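PDB 2ZUX: rhamnogalacturonan endolyase YesW from Bacillus subtilis, which cleaves the rhamnose–galacturonate bonds of type I rhamnogalacturonan in plant cell walls by endo-type elimination, with calcium or manganese required for activity. Local coordinates for residues 97-102 / 110-115; 358-363 / 389-394; 539-542 / 546-549. All blocks are in the same frame, centred on the assembly; numbering follows the deposited sequence.

All three contacts lie in the family 11 lyase domain, a beta-propeller, and follow one another along the chain without interleaving. Contact 1 joins the edge strand 102-103 to strand 109-120 in an antiparallel sheet, beside rhamnose sites. Contact 2 belongs to another blade: the loop after strand 354-357 packs against the turn 389-392 and the first residues of strand 393-397 and carries a calcium ligand. Contact 3 folds the loop before helix 547-553 onto that helix, with its centre about 10 Å from the centre of the chain. Centres are about 38 Å (1 and 2), 31 Å (1 and 3) and 29 Å (2 and 3) apart, so a sugar-binding edge, a metal-bearing loop and a buried packing contact lie in separate parts of one scaffold.

Contact 1 (97-102 / 110-115); sequences DKPAGG and YTYSAN
Gly102 and Tyr110 form an antiparallel hydrogen-bonded pair: Gly102 N donates to Tyr110 O at 3.0 Å and Tyr110 N to Gly102 O at 2.9 Å, after which the backbones diverge and waters take over. Tyr110 folds its ring back over its partner, because chi1 of 56° sets CG between the backbone N and the carbonyl carbon. Gly102 CA thus lies over the ring face, 3.9 Å from the centroid of the Tyr110 ring, in a CH-pi contact; the bare glycine backbone lets CA lie directly on the ring. The CB of Tyr112 is directed toward 97-102. Pro99 CB packs 3.7 Å from Tyr112 CD1, the two side chains crossing nearly at a right angle, while Ala100 O sits in the ring plane at its edge, 3.5 Å from Tyr112 CE1. One water, accepting from Tyr112 N and donating to Pro99 O, bridges the backbones where they no longer pair. The extended Lys98 side chain brings CE to 3.2 Å from Tyr112 O; NZ gives a hydrogen bond to a second water that donates to that oxygen, and another to Asp521 O. Tyr112 OH bonds to Asp150 O, and Asp150 binds carbohydrate. Two direct backbone bonds and a CH-pi contact thus join Tyr110, which touches a bound rhamnose, to the edge strand at Gly102, while apolar packing and two waters continue the contact around Tyr112.

Contact 2 (358-363 / 389-394); sequences TGLGHG and AKYGLS. With CA (calcium ion), chain C.
The loop 358-363, which ends one four-stranded propeller blade and leads into the next, sets Leu360 against the turn 389-392 and the first residues of strand 393-397 and offers His362 to a calcium ion. An ST turn opens the loop: Leu360 N donates to Thr358 OG1 at 3.3 Å, and Gly359 between them has the positive phi that glycine accepts easily. Leu360, buried and pointing at 389-394, is the centre of the packing. Its chi1 of -65°, with CG anti to the carbonyl carbon, directs the branch toward 389-394, where the two methyls reach different neighbours. CD1 reaches Ser394 CB at 3.6 Å and meets the Tyr391 ring at its edge, near the ring plane, 3.9 Å from Tyr391 CD2; CD2 rests against Lys390 CB, also at 3.9 Å. A branched aliphatic side chain is well suited to touch three residues at once. The Lys390 chain lies across the Tyr391 ring, with CG above the centre of one face, before bending at its last torsion so that NZ makes a weak hydrogen bond to Tyr391 OH. A water joins Thr358 OG1 to Ser394 OG, giving both hydroxyls a polar partner beside the apolar packing. His362 NE2 binds the calcium at 2.2 Å together with two waters, His326, Asp364 and Glu385; this metal bond and the hydrogen bond of His362 ND1 with Gly324 O together fix the ring's rotation. Within the fold, Ile403 of strand 403-407 touches Leu360 and Tyr391, and Gly392 and Leu393 both face Val407 in a classic beta bulge where strand 393-397 begins.

Contact 3 (539-542 / 546-549); sequences YTLM and VYRL
Leu541 and Tyr547 make the tight part of this buried contact, in which the loop ahead of helix 547-553 folds back on the helix's first turn. Leu541 CB stands almost squarely over the centre of the Tyr547 ring, 3.5 Å from its centroid and 12° off the normal, a CH-pi contact; Leu541 CD1 extends over the same ring to reach Tyr547 CE1 at 3.6 Å. The ring comes under the leucine because its CG is anti to the backbone N, chi1 -173°. Leu541 O also approaches Tyr547 CD2, at 3.3 Å. Met542 approaches differently, its SD lying in the ring plane at the edge, 3.8 Å from Tyr547 CE2, in a Met-aromatic contact. A flexible thioether suits this place: bends at chi2 and chi3 carry the methyl on to Arg548, where Met542 CE lies 3.5 Å from Arg548 CD and sits over one face of the guanidinium. This side is less regular, the methyl being offset toward the guanidinium rim without any ring-centred stacking. Arg548 is buried as well, and its NH2 forms a salt bridge with Glu6 OE2, while Tyr547 OH is bonded to Glu513 OE2 and Asp506 N. Asp506, a calcium ligand, also accepts from Leu541 N and Thr540 OG1. The apolar faces are thus packed together while the polar ends are satisfied elsewhere, a chemistry that links the helix start to a calcium site and, through Glu6, to the N-terminal part of the chain.

Contact 1 (97-102 / 110-115)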
loop_
_atom_site.group_PDB
_atom_site.type_symbol
_atom_site.label_atom_id
_atom_site.label_comp_id
_atom_site.label_asym_id
_atom_site.label_seq_id
_atom_site.Cartn_x
_atom_site.Cartn_y
_atom_site.Cartn_z
ATOM N N ASP A 97 8.958 -20.181 0.809
ATOM C CA ASP A 97 9.623 -21.108 -0.101
ATOM C C ASP A 97 10.547 -20.273 -0.976
ATOM O O ASP A 97 10.144 -19.758 -2.020
ATOM C CB ASP A 97 8.602 -21.884 -0.938
ATOM C CG ASP A 97 9.259 -22.781 -1.981
ATOM O OD1 ASP A 97 10.418 -23.204 -1.773
ATOM O OD2 ASP A 97 8.613 -23.062 -3.010
ATOM N N LYS A 98 11.782 -20.107 -0.530
ATOM C CA LYS A 98 12.714 -19.235 -1.223
ATOM C C LYS A 98 13.089 -19.845 -2.569
ATOM O O LYS A 98 13.550 -20.991 -2.629
ATOM C CB LYS A 98 13.952 -18.979 -0.357
ATOM C CG LYS A 98 14.905 -17.923 -0.901
ATOM C CD LYS A 98 16.022 -17.657 0.091
ATOM C CE LYS A 98 17.027 -16.672 -0.452
ATOM N NZ LYS A 98 18.170 -16.531 0.487
ATOM N N PRO A 99 12.873 -19.091 -3.661
ATOM C CA PRO A 99 13.178 -19.616 -4.989
ATOM C C PRO A 99 14.669 -19.760 -5.177
ATOM O O PRO A 99 15.440 -18.943 -4.672
ATOM C CB PRO A 99 12.657 -18.538 -5.943
ATOM C CG PRO A 99 11.886 -17.568 -5.102
ATOM C CD PRO A 99 12.338 -17.719 -3.707
ATOM N N ALA A 100 15.064 -20.808 -5.893
ATOM C CA ALA A 100 16.460 -21.032 -6.243
ATOM C C ALA A 100 16.954 -19.943 -7.181
ATOM O O ALA A 100 16.191 -19.423 -8.000
ATOM C CB ALA A 100 16.621 -22.396 -6.902
ATOM N N GLY A 101 18.239 -19.625 -7.063
ATOM C CA GLY A 101 18.891 -18.675 -7.955
ATOM C C GLY A 101 19.027 -19.216 -9.363
ATOM O O GLY A 101 18.706 -20.374 -9.636
ATOM N N GLY A 102 19.491 -18.361 -10.266
ATOM C CA GLY A 102 19.649 -18.741 -11.657
ATOM C C GLY A 102 20.784 -18.007 -12.321
ATOM O O GLY A 102 21.586 -17.337 -11.664
ATOM N N TYR A 110 22.314 -14.918 -10.170
ATOM C CA TYR A 110 21.472 -14.089 -9.316
ATOM C C TYR A 110 20.752 -14.952 -8.299
ATOM O O TYR A 110 20.521 -16.143 -8.525
ATOM C CB TYR A 110 20.451 -13.277 -10.130
ATOM C CG TYR A 110 19.569 -14.132 -10.999
ATOM C CD1 TYR A 110 18.366 -14.657 -10.516
ATOM C CD2 TYR A 110 19.943 -14.431 -12.306
ATOM C CE1 TYR A 110 17.568 -15.462 -11.322
ATOM C CE2 TYR A 110 19.161 -15.218 -13.109
ATOM C CZ TYR A 110 17.981 -15.733 -12.621
ATOM O OH TYR A 110 17.231 -16.517 -13.462
ATOM N N THR A 111 20.371 -14.322 -7.194
ATOM C CA THR A 111 19.602 -14.979 -6.148
ATOM C C THR A 111 18.364 -14.140 -5.866
ATOM O O THR A 111 18.232 -13.021 -6.383
ATOM C CB THR A 111 20.419 -15.129 -4.851
ATOM O OG1 THR A 111 20.910 -13.850 -4.446
ATOM C CG2 THR A 111 21.596 -16.089 -5.050
ATOM N N TYR A 112 17.466 -14.676 -5.052
ATOM C CA TYR A 112 16.206 -13.992 -4.752
ATOM C C TYR A 112 16.113 -13.484 -3.329
ATOM O O TYR A 112 16.615 -14.115 -2.398
ATOM C CB TYR A 112 15.038 -14.926 -5.026
ATOM C CG TYR A 112 14.754 -15.057 -6.497
ATOM C CD1 TYR A 112 15.233 -16.143 -7.232
ATOM C CD2 TYR A 112 14.020 -14.079 -7.163
ATOM C CE1 TYR A 112 14.966 -16.250 -8.600
ATOM C CE2 TYR A 112 13.761 -14.169 -8.519
ATOM C CZ TYR A 112 14.234 -15.257 -9.235
ATOM O OH TYR A 112 13.977 -15.368 -10.576
ATOM N N SER A 113 15.446 -12.345 -3.168
ATOM C CA SER A 113 15.076 -11.852 -1.854
ATOM C C SER A 113 13.601 -11.470 -1.862
ATOM O O SER A 113 13.043 -11.061 -2.903
ATOM C CB SER A 113 15.943 -10.667 -1.438
ATOM O OG SER A 113 15.800 -9.583 -2.341
ATOM N N ALA A 114 12.960 -11.645 -0.713
ATOM C CA ALA A 114 11.563 -11.267 -0.543
ATOM C C ALA A 114 11.475 -9.747 -0.663
ATOM O O ALA A 114 12.314 -9.031 -0.126
ATOM C CB ALA A 114 11.071 -11.733 0.796
ATOM N N ASN A 115 10.480 -9.249 -1.390
ATOM C CA ASN A 115 10.414 -7.824 -1.692
ATOM C C ASN A 115 9.014 -7.302 -1.330
ATOM O O ASN A 115 8.484 -7.670 -0.275
ATOM C CB ASN A 115 10.835 -7.606 -3.155
ATOM C CG ASN A 115 11.244 -6.172 -3.457
ATOM O OD1 ASN A 115 12.399 -5.752 -3.221
ATOM N ND2 ASN A 115 10.333 -5.433 -4.042
HETATM O O HOH W 1 18.751 -13.700 -0.613
HETATM O O HOH W 2 17.770 -17.409 -4.426
#

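Contact 2 (358-363 / 389-394)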
loop_
_atom_site.group_PDB
_atom_site.type_symbol
_atom_site.label_atom_id
_atom_site.label_comp_id
_atom_site.label_asym_id
_atom_site.label_seq_id
_atom_site.Cartn_x
_atom_site.Cartn_y
_atom_site.Cartn_z
ATOM N N THR A 358 -0.592 21.029 -11.672
ATOM C CA THR A 358 0.081 22.152 -11.016
ATOM C C THR A 358 1.268 22.629 -11.849
ATOM O O THR A 358 1.812 23.694 -11.591
ATOM C CB THR A 358 0.597 21.796 -9.623
ATOM O OG1 THR A 358 1.657 20.843 -9.756
ATOM C CG2 THR A 358 -0.520 21.240 -8.745
ATOM N N GLY A 359 1.669 21.829 -12.835
ATOM C CA GLY A 359 2.817 22.160 -13.673
ATOM C C GLY A 359 4.161 21.971 -12.999
ATOM O O GLY A 359 5.192 22.277 -13.597
ATOM N N LEU A 360 4.168 21.458 -11.767
ATOM C CA LEU A 360 5.406 21.350 -10.988
ATOM C C LEU A 360 6.229 20.122 -11.349
ATOM O O LEU A 360 7.380 19.986 -10.918
ATOM C CB LEU A 360 5.111 21.425 -9.486
ATOM C CG LEU A 360 4.553 22.778 -9.035
ATOM C CD1 LEU A 360 3.991 22.667 -7.631
ATOM C CD2 LEU A 360 5.599 23.898 -9.135
ATOM N N GLY A 361 5.640 19.224 -12.135
ATOM C CA GLY A 361 6.381 18.105 -12.685
ATOM C C GLY A 361 6.607 16.953 -11.725
ATOM O O GLY A 361 6.081 16.919 -10.601
ATOM N N HIS A 362 7.429 16.020 -12.191
ATOM C CA HIS A 362 7.687 14.744 -11.541
ATOM C C HIS A 362 8.310 14.870 -10.157
ATOM O O HIS A 362 9.174 15.716 -9.929
ATOM C CB HIS A 362 8.629 13.933 -12.445
ATOM C CG HIS A 362 9.250 12.755 -11.764
ATOM N ND1 HIS A 362 8.566 11.580 -11.549
ATOM C CD2 HIS A 362 10.487 12.573 -11.240
ATOM C CE1 HIS A 362 9.345 10.733 -10.903
ATOM N NE2 HIS A 362 10.520 11.305 -10.712
ATOM N N GLY A 363 7.896 13.988 -9.250
ATOM C CA GLY A 363 8.565 13.840 -7.968
ATOM C C GLY A 363 8.551 12.417 -7.441
ATOM O O GLY A 363 8.016 11.504 -8.079
ATOM N N ALA A 389 12.076 23.793 -10.637
ATOM C CA ALA A 389 10.673 23.914 -10.273
ATOM C C ALA A 389 10.458 25.101 -9.339
ATOM O O ALA A 389 11.296 25.395 -8.486
ATOM C CB ALA A 389 10.180 22.627 -9.619
ATOM N N LYS A 390 9.330 25.780 -9.524
ATOM C CA LYS A 390 8.899 26.887 -8.675
ATOM C C LYS A 390 8.904 26.498 -7.192
ATOM O O LYS A 390 9.263 27.295 -6.320
ATOM C CB LYS A 390 7.505 27.338 -9.141
ATOM C CG LYS A 390 6.751 28.296 -8.250
ATOM C CD LYS A 390 5.517 28.824 -8.990
ATOM C CE LYS A 390 4.614 29.677 -8.111
ATOM N NZ LYS A 390 5.328 30.727 -7.346
ATOM N N TYR A 391 8.497 25.259 -6.921
ATOM C CA TYR A 391 8.534 24.700 -5.573
ATOM C C TYR A 391 9.201 23.333 -5.574
ATOM O O TYR A 391 8.971 22.534 -6.485
ATOM C CB TYR A 391 7.115 24.543 -5.009
ATOM C CG TYR A 391 6.273 25.801 -4.996
ATOM C CD1 TYR A 391 6.700 26.954 -4.327
ATOM C CD2 TYR A 391 5.032 25.833 -5.629
ATOM C CE1 TYR A 391 5.916 28.102 -4.309
ATOM C CE2 TYR A 391 4.248 26.974 -5.617
ATOM C CZ TYR A 391 4.689 28.099 -4.951
ATOM O OH TYR A 391 3.905 29.232 -4.945
ATOM N N GLY A 392 10.025 23.070 -4.561
ATOM C CA GLY A 392 10.545 21.722 -4.312
ATOM C C GLY A 392 9.594 20.896 -3.466
ATOM O O GLY A 392 9.691 19.673 -3.418
ATOM N N LEU A 393 8.695 21.577 -2.766
ATOM C CA LEU A 393 7.649 20.915 -1.998
ATOM C C LEU A 393 6.396 21.751 -2.136
ATOM O O LEU A 393 6.444 22.982 -2.057
ATOM C CB LEU A 393 8.057 20.696 -0.537
ATOM C CG LEU A 393 8.782 21.794 0.242
ATOM C CD1 LEU A 393 8.443 21.738 1.720
ATOM C CD2 LEU A 393 10.304 21.707 0.041
ATOM N N SER A 394 5.280 21.077 -2.382
ATOM C CA SER A 394 4.026 21.765 -2.631
ATOM C C SER A 394 2.931 21.142 -1.786
ATOM O O SER A 394 2.902 19.930 -1.567
ATOM C CB SER A 394 3.661 21.745 -4.120
ATOM O OG SER A 394 3.459 20.429 -4.609
HETATM CA CA CA C . 12.229 10.520 -9.629
HETATM O O HOH W 3 2.099 19.690 -7.242
HETATM O O HOH W 4 13.307 10.241 -11.493
HETATM O O HOH W 5 13.957 9.695 -8.709
#

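Contact 3 (539-542 / 546-549)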
loop_
_atom_site.group_PDB
_atom_site.type_symbol
_atom_site.label_atom_id
_atom_site.label_comp_id
_atom_site.label_asym_id
_atom_site.label_seq_id
_atom_site.Cartn_x
_atom_site.Cartn_y
_atom_site.Cartn_z
ATOM N N TYR A 539 -12.193 2.313 13.948
ATOM C CA TYR A 539 -12.529 1.282 12.975
ATOM C C TYR A 539 -11.271 0.750 12.317
ATOM O O TYR A 539 -10.336 1.506 12.043
ATOM C CB TYR A 539 -13.471 1.827 11.906
ATOM C CG TYR A 539 -14.865 2.056 12.432
ATOM C CD1 TYR A 539 -15.691 0.980 12.719
ATOM C CD2 TYR A 539 -15.350 3.346 12.655
ATOM C CE1 TYR A 539 -16.965 1.173 13.213
ATOM C CE2 TYR A 539 -16.634 3.546 13.156
ATOM C CZ TYR A 539 -17.431 2.456 13.429
ATOM O OH TYR A 539 -18.706 2.641 13.923
ATOM N N THR A 540 -11.243 -0.555 12.058
ATOM C CA THR A 540 -10.099 -1.132 11.369
ATOM C C THR A 540 -9.789 -0.299 10.124
ATOM O O THR A 540 -10.688 0.108 9.380
ATOM C CB THR A 540 -10.295 -2.628 11.034
ATOM O OG1 THR A 540 -9.117 -3.103 10.364
ATOM C CG2 THR A 540 -11.503 -2.870 10.132
ATOM N N LEU A 541 -8.509 -0.015 9.921
ATOM C CA LEU A 541 -8.129 0.916 8.861
ATOM C C LEU A 541 -8.430 0.366 7.470
ATOM O O LEU A 541 -8.614 1.126 6.524
ATOM C CB LEU A 541 -6.663 1.324 9.008
ATOM C CG LEU A 541 -6.251 1.884 10.375
ATOM C CD1 LEU A 541 -4.789 2.329 10.343
ATOM C CD2 LEU A 541 -7.176 3.036 10.816
ATOM N N MET A 542 -8.528 -0.959 7.363
ATOM C CA MET A 542 -8.862 -1.604 6.103
ATOM C C MET A 542 -10.322 -1.381 5.709
ATOM O O MET A 542 -10.723 -1.741 4.600
ATOM C CB MET A 542 -8.530 -3.095 6.166
ATOM C CG MET A 542 -7.037 -3.356 6.319
ATOM S SD MET A 542 -5.984 -2.668 5.026
ATOM C CE MET A 542 -5.899 -4.080 3.914
ATOM N N VAL A 546 -9.883 5.287 1.813
ATOM C CA VAL A 546 -8.600 5.756 1.264
ATOM C C VAL A 546 -7.441 4.882 1.763
ATOM O O VAL A 546 -6.517 4.555 0.994
ATOM C CB VAL A 546 -8.357 7.261 1.593
ATOM C CG1 VAL A 546 -6.943 7.693 1.241
ATOM C CG2 VAL A 546 -9.358 8.114 0.842
ATOM N N TYR A 547 -7.479 4.500 3.037
ATOM C CA TYR A 547 -6.438 3.643 3.585
ATOM C C TYR A 547 -6.394 2.302 2.857
ATOM O O TYR A 547 -5.321 1.827 2.478
ATOM C CB TYR A 547 -6.643 3.435 5.086
ATOM C CG TYR A 547 -5.504 2.692 5.748
ATOM C CD1 TYR A 547 -4.490 3.373 6.403
ATOM C CD2 TYR A 547 -5.454 1.302 5.710
ATOM C CE1 TYR A 547 -3.432 2.685 7.003
ATOM C CE2 TYR A 547 -4.415 0.604 6.299
ATOM C CZ TYR A 547 -3.422 1.296 6.948
ATOM O OH TYR A 547 -2.410 0.571 7.530
ATOM N N ARG A 548 -7.553 1.675 2.673
ATOM C CA ARG A 548 -7.588 0.355 2.034
ATOM C C ARG A 548 -6.983 0.416 0.640
ATOM O O ARG A 548 -6.268 -0.496 0.204
ATOM C CB ARG A 548 -9.023 -0.184 1.965
ATOM C CG ARG A 548 -9.171 -1.529 1.241
ATOM C CD ARG A 548 -8.384 -2.585 1.982
ATOM N NE ARG A 548 -8.309 -3.899 1.329
ATOM C CZ ARG A 548 -7.338 -4.282 0.500
ATOM N NH1 ARG A 548 -6.389 -3.427 0.119
ATOM N NH2 ARG A 548 -7.343 -5.519 0.014
ATOM N N LEU A 549 -7.292 1.489 -0.076
ATOM C CA LEU A 549 -6.745 1.675 -1.415
ATOM C C LEU A 549 -5.242 1.931 -1.373
ATOM O O LEU A 549 -4.527 1.485 -2.265
ATOM C CB LEU A 549 -7.484 2.785 -2.173
ATOM C CG LEU A 549 -8.990 2.526 -2.329
ATOM C CD1 LEU A 549 -9.633 3.676 -3.088
ATOM C CD2 LEU A 549 -9.270 1.205 -3.026
#